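Local coordinates for protein probable amidase (Thermus thermophilus, PDB 2DC0) that is a probable enzyme of the amidase family, with a large mixed beta-sheet flanked by many helices, at residues 141-146 and 375-380; 246-251 and 381-386; 347-352 and 419-424. All coordinates share one frame; numbering follows the deposited sequence.

Interactions 1 and 2 are buried and both use helix 377-382 and its surroundings: the first holds the start of that helix against loop 141-146, the second packs T383 and L384 against loop 246-251. Their centres are 11 Å apart, and they touch where K375 and R248 bring like charges close. Their chemistry differs, a single side-chain hydrogen bond in interaction 1 and aliphatic packing under a guanidinium in interaction 2. Interaction 3 is a surface contact, centred 20 Å from interaction 2 and 27 Å from interaction 1. There a salt bridge joins the residue just before strand 350-354 of the large sheet to helix 419-430.

Interaction 1 of 3, residues 141-146 and 375-380; sequences SRQAGG and KGHREA
Q143 and H377 reach for each other from opposite directions and meet in one hydrogen bond, joining the loop that leads into the amidase signature to the first turn of helix 377-382. By sequence, the glycine- and serine-rich part of that signature begins at G145. H377 follows the N-cap residue G376, and the turn it opens is closed by A380 N bonding G376 O at 3.1 Å. With CG anti to the backbone N (chi1 -178°), the imidazole is carried off the helix toward the loop. Q143 answers with a chain extended beyond CG.

The two flat groups are steeply turned, amide and ring planes lying 73° apart, so they do not stack: the imidazole comes by its NE2 edge to the amide oxygen. NE2 is the donor, and it meets a lone pair of OE1 within the carbonyl plane, whereas OE1 is tilted somewhat out of the ring plane. The bond is short but bent, 142° at the hydrogen. The other end of the amide is spoken for as well: Q143 NE2 bonds the carboxylate of E127, which fixes the amide's flip and may polarise it so that OE1 is a better acceptor. I124 and the ring of F381 pack against the imidazole, while T125 and P361 pack on Q143, and both partners are buried. The whole join comes down to H377 NE2 standing 2.7 Å from Q143 OE1, with CE1 and CD2 of the ring each 3.6 Å from that same oxygen.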
# COMPACT_ATOMS: atom_id res chain seq x y z
N SER A 141 20.27 -33.23 6.88
CA SER A 141 19.09 -33.92 7.39
C SER A 141 17.99 -32.90 7.67
O SER A 141 16.85 -33.27 7.95
CB SER A 141 19.41 -34.70 8.68
OG SER A 141 19.74 -33.82 9.75
N ARG A 142 18.35 -31.62 7.61
CA ARG A 142 17.40 -30.53 7.87
C ARG A 142 16.96 -29.85 6.57
O ARG A 142 17.66 -29.90 5.56
CB ARG A 142 18.03 -29.47 8.79
CG ARG A 142 18.55 -29.96 10.14
CD ARG A 142 17.44 -30.51 11.03
NE ARG A 142 17.89 -30.84 12.38
CZ ARG A 142 17.90 -29.99 13.41
NH1 ARG A 142 17.49 -28.75 13.26
NH2 ARG A 142 18.30 -30.40 14.61
N GLN A 143 15.80 -29.20 6.62
CA GLN A 143 15.25 -28.51 5.46
C GLN A 143 16.11 -27.31 5.06
O GLN A 143 16.59 -26.56 5.91
CB GLN A 143 13.83 -28.00 5.75
CG GLN A 143 12.81 -29.08 6.16
CD GLN A 143 11.42 -28.51 6.44
OE1 GLN A 143 11.29 -27.42 7.00
NE2 GLN A 143 10.38 -29.24 6.06
N ALA A 144 16.31 -27.15 3.75
CA ALA A 144 17.04 -26.01 3.23
C ALA A 144 15.99 -24.91 3.27
O ALA A 144 16.30 -23.72 3.21
CB ALA A 144 17.47 -26.26 1.79
N GLY A 145 14.99 -25.25 3.25
CA GLY A 145 13.87 -24.32 3.31
C GLY A 145 13.55 -23.69 1.98
O GLY A 145 13.86 -24.25 0.92
N GLY A 146 12.48 -22.76 1.86
CA GLY A 146 12.20 -22.19 0.55
C GLY A 146 11.63 -20.82 0.25
O GLY A 146 11.30 -20.05 1.14
N LYS A 375 2.04 -26.35 16.29
CA LYS A 375 1.52 -25.51 15.22
C LYS A 375 1.96 -26.10 13.88
O LYS A 375 3.05 -26.66 13.77
CB LYS A 375 2.08 -24.09 15.35
CG LYS A 375 1.20 -23.01 14.74
CD LYS A 375 -0.06 -22.78 15.58
CE LYS A 375 -0.99 -21.77 14.93
NZ LYS A 375 -0.32 -20.45 14.72
N GLY A 376 1.10 -25.99 12.88
CA GLY A 376 1.45 -26.51 11.57
C GLY A 376 2.70 -25.79 11.09
O GLY A 376 2.89 -24.62 11.39
N HIS A 377 3.54 -26.51 10.35
CA HIS A 377 4.80 -25.98 9.82
C HIS A 377 4.64 -24.69 9.01
O HIS A 377 5.33 -23.70 9.27
CB HIS A 377 5.49 -27.05 8.97
CG HIS A 377 6.82 -26.63 8.40
ND1 HIS A 377 6.95 -25.68 7.41
CD2 HIS A 377 8.07 -27.06 8.68
CE1 HIS A 377 8.22 -25.54 7.11
NE2 HIS A 377 8.93 -26.36 7.86
N ARG A 378 3.75 -24.71 8.03
CA ARG A 378 3.54 -23.54 7.19
C ARG A 378 3.22 -22.27 7.97
O ARG A 378 3.90 -21.26 7.82
CB ARG A 378 2.44 -23.79 6.15
CG ARG A 378 2.15 -22.58 5.26
CD ARG A 378 1.31 -22.95 4.04
NE ARG A 378 1.15 -21.82 3.13
CZ ARG A 378 0.22 -20.87 3.25
NH1 ARG A 378 -0.65 -20.92 4.24
NH2 ARG A 378 0.17 -19.87 2.38
N GLU A 379 2.18 -22.33 8.80
CA GLU A 379 1.78 -21.16 9.57
C GLU A 379 2.87 -20.71 10.54
O GLU A 379 3.03 -19.52 10.78
CB GLU A 379 0.46 -21.42 10.30
CG GLU A 379 -0.06 -20.22 11.09
CD GLU A 379 -1.54 -20.31 11.43
OE1 GLU A 379 -2.01 -21.41 11.80
OE2 GLU A 379 -2.24 -19.28 11.33
N ALA A 380 3.61 -21.65 11.11
CA ALA A 380 4.68 -21.28 12.04
C ALA A 380 5.83 -20.57 11.33
O ALA A 380 6.36 -19.58 11.84
CB ALA A 380 5.20 -22.52 12.77

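Interaction 2 of 3, residues 246-251 and 381-386; sequences EGRLGV and FITLTL
R248 lies across T383 and L384 at the point where loop 246-251 meets residues 383 and 384, close to helix 377-382. Its CB faces the other segment and lies 4.4 Å from L384 CD2, a loose contact. From CG to NE the chain is extended, crossing T383 at about a right angle, and here the packing is closer: R248 CD is 3.7 Å from T383 CG2, and NE is 3.7 Å from that same methyl. At the tip, T383 CG2 sits over one face of the guanidinium, 3.6 Å above its plane and offset toward the rim. T383 can offer the methyl because CG2 is anti to its backbone N; the hydroxyl is turned back to bond the carbonyl O of E379. R248 NH1 ends near K375 NZ, two like charges close together, though K375 also pairs with E379. Beside this, L249 CD2 meets L384 CD1 at 3.9 Å, their side chains crossing to make a small apolar patch that P357 extends against L384.

The loop runs from helix 242-245 to helix 251-263. Its backbone is tied to E371 and S372, at the turn between strands 367-370 and 373-376, while Y282 of helix 281-296 packs against T383.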
# COMPACT_ATOMS: atom_id res chain seq x y z
N GLU A 246 3.97 -12.46 20.11
CA GLU A 246 3.44 -13.22 21.22
C GLU A 246 3.00 -14.64 20.83
O GLU A 246 2.10 -14.83 20.02
CB GLU A 246 2.26 -12.46 21.82
CG GLU A 246 1.70 -13.06 23.08
CD GLU A 246 0.77 -12.10 23.79
OE1 GLU A 246 1.27 -11.13 24.39
OE2 GLU A 246 -0.46 -12.30 23.73
N GLY A 247 3.68 -15.63 21.41
CA GLY A 247 3.36 -17.02 21.14
C GLY A 247 3.75 -17.57 19.78
O GLY A 247 3.46 -18.73 19.47
N ARG A 248 4.43 -16.78 18.96
CA ARG A 248 4.81 -17.26 17.63
C ARG A 248 6.28 -17.64 17.47
O ARG A 248 6.72 -17.96 16.36
CB ARG A 248 4.41 -16.23 16.58
CG ARG A 248 2.89 -16.03 16.49
CD ARG A 248 2.47 -15.50 15.13
NE ARG A 248 1.02 -15.27 15.03
CZ ARG A 248 0.11 -16.20 14.79
NH1 ARG A 248 0.46 -17.47 14.62
NH2 ARG A 248 -1.18 -15.86 14.71
N LEU A 249 7.03 -17.63 18.56
CA LEU A 249 8.44 -17.99 18.52
C LEU A 249 8.67 -19.26 19.33
O LEU A 249 7.90 -19.57 20.24
CB LEU A 249 9.29 -16.86 19.11
CG LEU A 249 9.28 -15.53 18.37
CD1 LEU A 249 10.16 -14.53 19.10
CD2 LEU A 249 9.76 -15.73 16.94
N GLY A 250 9.72 -20.00 18.98
CA GLY A 250 10.04 -21.19 19.75
C GLY A 250 10.81 -20.67 20.95
O GLY A 250 11.44 -19.62 20.88
N VAL A 251 10.76 -21.39 22.07
CA VAL A 251 11.45 -20.98 23.30
C VAL A 251 12.91 -20.55 23.13
O VAL A 251 13.33 -19.54 23.70
CB VAL A 251 11.40 -22.11 24.37
CG1 VAL A 251 12.22 -21.71 25.59
CG2 VAL A 251 9.95 -22.36 24.79
N PHE A 381 6.20 -21.05 10.14
CA PHE A 381 7.32 -20.50 9.38
C PHE A 381 7.05 -19.47 8.30
O PHE A 381 7.99 -18.99 7.65
CB PHE A 381 8.11 -21.64 8.73
CG PHE A 381 8.94 -22.43 9.69
CD1 PHE A 381 10.16 -21.94 10.14
CD2 PHE A 381 8.51 -23.67 10.14
CE1 PHE A 381 10.95 -22.68 11.02
CE2 PHE A 381 9.28 -24.43 11.02
CZ PHE A 381 10.50 -23.93 11.46
N ILE A 382 5.82 -19.14 8.00
CA ILE A 382 5.50 -18.10 7.03
C ILE A 382 4.89 -16.86 7.68
O ILE A 382 5.02 -15.74 7.17
CB ILE A 382 4.55 -18.66 5.93
CG1 ILE A 382 4.74 -17.89 4.63
CG2 ILE A 382 3.10 -18.58 6.39
CD1 ILE A 382 6.06 -18.16 3.96
N THR A 383 4.25 -17.04 8.83
CA THR A 383 3.60 -15.93 9.53
C THR A 383 4.53 -14.76 9.88
O THR A 383 4.12 -13.60 9.81
CB THR A 383 2.91 -16.40 10.83
OG1 THR A 383 1.97 -17.43 10.52
CG2 THR A 383 2.18 -15.25 11.49
N LEU A 384 5.80 -15.03 10.26
CA LEU A 384 6.76 -14.00 10.62
C LEU A 384 7.24 -13.14 9.45
O LEU A 384 7.57 -11.97 9.61
CB LEU A 384 7.98 -14.64 11.29
CG LEU A 384 7.69 -15.38 12.60
CD1 LEU A 384 8.96 -16.02 13.12
CD2 LEU A 384 7.11 -14.41 13.62
N THR A 385 7.27 -13.73 8.26
CA THR A 385 7.75 -13.01 7.09
C THR A 385 6.70 -12.44 6.14
O THR A 385 6.88 -11.34 5.61
CB THR A 385 8.68 -13.92 6.27
OG1 THR A 385 8.03 -15.18 6.04
CG2 THR A 385 9.99 -14.15 7.01
N LEU A 386 5.60 -13.15 5.95
CA LEU A 386 4.59 -12.70 5.00
C LEU A 386 4.03 -11.27 5.07
O LEU A 386 3.70 -10.69 4.04
CB LEU A 386 3.43 -13.72 4.97
CG LEU A 386 2.49 -13.88 6.18
CD1 LEU A 386 1.48 -12.75 6.19
CD2 LEU A 386 1.75 -15.23 6.06

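Interaction 3 of 3, residues 347-352 and 419-424; sequences GVDALL and DGKVLA
K421 NZ donates to D349 OD1 at 3.0 Å, a salt bridge between a helix and the residue just before a strand. The ammonium does not lie in the plane of the carboxylate but comes from above it, 52° out. The second oxygen, OD2, is held by the backbone N of V237, so the carboxylate is gripped at both ends and its rotation is fixed. K421 leaves the helix with an extended chain, which brings CE across the aspartate: K421 CE is 3.6 Å from D349 CB and 3.5 Å from D349 O. The chain bends only at its last torsion (chi4 62°), which turns NZ onto OD1.

Behind the ion pair, strand 350-354 runs in the large mixed sheet between strand 406-413, antiparallel to it, and strand 237-240, parallel to it. Helix 419-430 follows strand 406-413 in the chain and packs on this sheet. A350 points toward the helix and touches L425 there, while A350 and V422 both rest on V412 of strand 406-413. Farther out, V422 and L423 pack on F184 of strand 182-185, and D419 makes a salt bridge with R190.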
# COMPACT_ATOMS: atom_id res chain seq x y z
N GLY A 347 8.37 6.82 14.00
CA GLY A 347 9.17 7.07 15.19
C GLY A 347 10.34 6.13 15.42
O GLY A 347 11.11 6.35 16.35
N VAL A 348 10.47 5.07 14.62
CA VAL A 348 11.59 4.14 14.76
C VAL A 348 12.31 4.03 13.42
O VAL A 348 11.73 4.34 12.37
CB VAL A 348 11.14 2.72 15.23
CG1 VAL A 348 10.46 2.80 16.60
CG2 VAL A 348 10.21 2.07 14.21
N ASP A 349 13.57 3.61 13.43
CA ASP A 349 14.32 3.49 12.19
C ASP A 349 13.95 2.21 11.44
O ASP A 349 13.99 2.16 10.21
CB ASP A 349 15.82 3.54 12.47
CG ASP A 349 16.25 4.89 13.01
OD1 ASP A 349 15.90 5.91 12.38
OD2 ASP A 349 16.94 4.94 14.06
N ALA A 350 13.58 1.18 12.19
CA ALA A 350 13.19 -0.09 11.59
C ALA A 350 12.61 -1.00 12.65
O ALA A 350 12.74 -0.74 13.84
CB ALA A 350 14.40 -0.76 10.94
N LEU A 351 11.96 -2.07 12.19
CA LEU A 351 11.42 -3.05 13.10
C LEU A 351 12.41 -4.20 13.09
O LEU A 351 13.09 -4.43 12.09
CB LEU A 351 10.06 -3.57 12.62
CG LEU A 351 8.95 -2.53 12.39
CD1 LEU A 351 7.64 -3.25 12.09
CD2 LEU A 351 8.82 -1.65 13.61
N LEU A 352 12.50 -4.90 14.21
CA LEU A 352 13.36 -6.06 14.36
C LEU A 352 12.50 -7.21 14.87
O LEU A 352 11.66 -7.02 15.75
CB LEU A 352 14.46 -5.81 15.39
CG LEU A 352 15.60 -4.84 15.07
CD1 LEU A 352 16.65 -4.92 16.18
CD2 LEU A 352 16.22 -5.21 13.73
N ASP A 419 14.97 1.27 1.27
CA ASP A 419 15.91 0.17 1.10
C ASP A 419 17.30 0.53 1.59
O ASP A 419 17.97 -0.29 2.21
CB ASP A 419 15.99 -0.22 -0.38
CG ASP A 419 14.64 -0.56 -0.97
OD1 ASP A 419 14.52 -1.67 -1.53
OD2 ASP A 419 13.71 0.28 -0.87
N GLY A 420 17.74 1.76 1.30
CA GLY A 420 19.06 2.20 1.72
C GLY A 420 19.20 2.23 3.22
O GLY A 420 20.23 1.83 3.76
N LYS A 421 18.16 2.69 3.90
CA LYS A 421 18.18 2.77 5.36
C LYS A 421 18.22 1.37 5.97
O LYS A 421 18.93 1.13 6.94
CB LYS A 421 16.94 3.52 5.86
CG LYS A 421 16.93 3.83 7.35
CD LYS A 421 15.70 4.65 7.72
CE LYS A 421 15.71 5.07 9.19
NZ LYS A 421 16.89 5.92 9.50
N VAL A 422 17.46 0.46 5.39
CA VAL A 422 17.44 -0.92 5.87
C VAL A 422 18.81 -1.55 5.72
O VAL A 422 19.33 -2.18 6.65
CB VAL A 422 16.40 -1.75 5.10
CG1 VAL A 422 16.51 -3.23 5.49
CG2 VAL A 422 15.00 -1.24 5.42
N LEU A 423 19.41 -1.38 4.55
CA LEU A 423 20.73 -1.94 4.28
C LEU A 423 21.79 -1.33 5.19
O LEU A 423 22.70 -2.03 5.64
CB LEU A 423 21.08 -1.74 2.80
CG LEU A 423 20.22 -2.62 1.89
CD1 LEU A 423 20.33 -2.17 0.43
CD2 LEU A 423 20.68 -4.07 2.04
N ALA A 424 21.68 -0.04 5.47
CA ALA A 424 22.64 0.62 6.35
C ALA A 424 22.50 0.06 7.76
O ALA A 424 23.50 -0.25 8.41
CB ALA A 424 22.39 2.14 6.35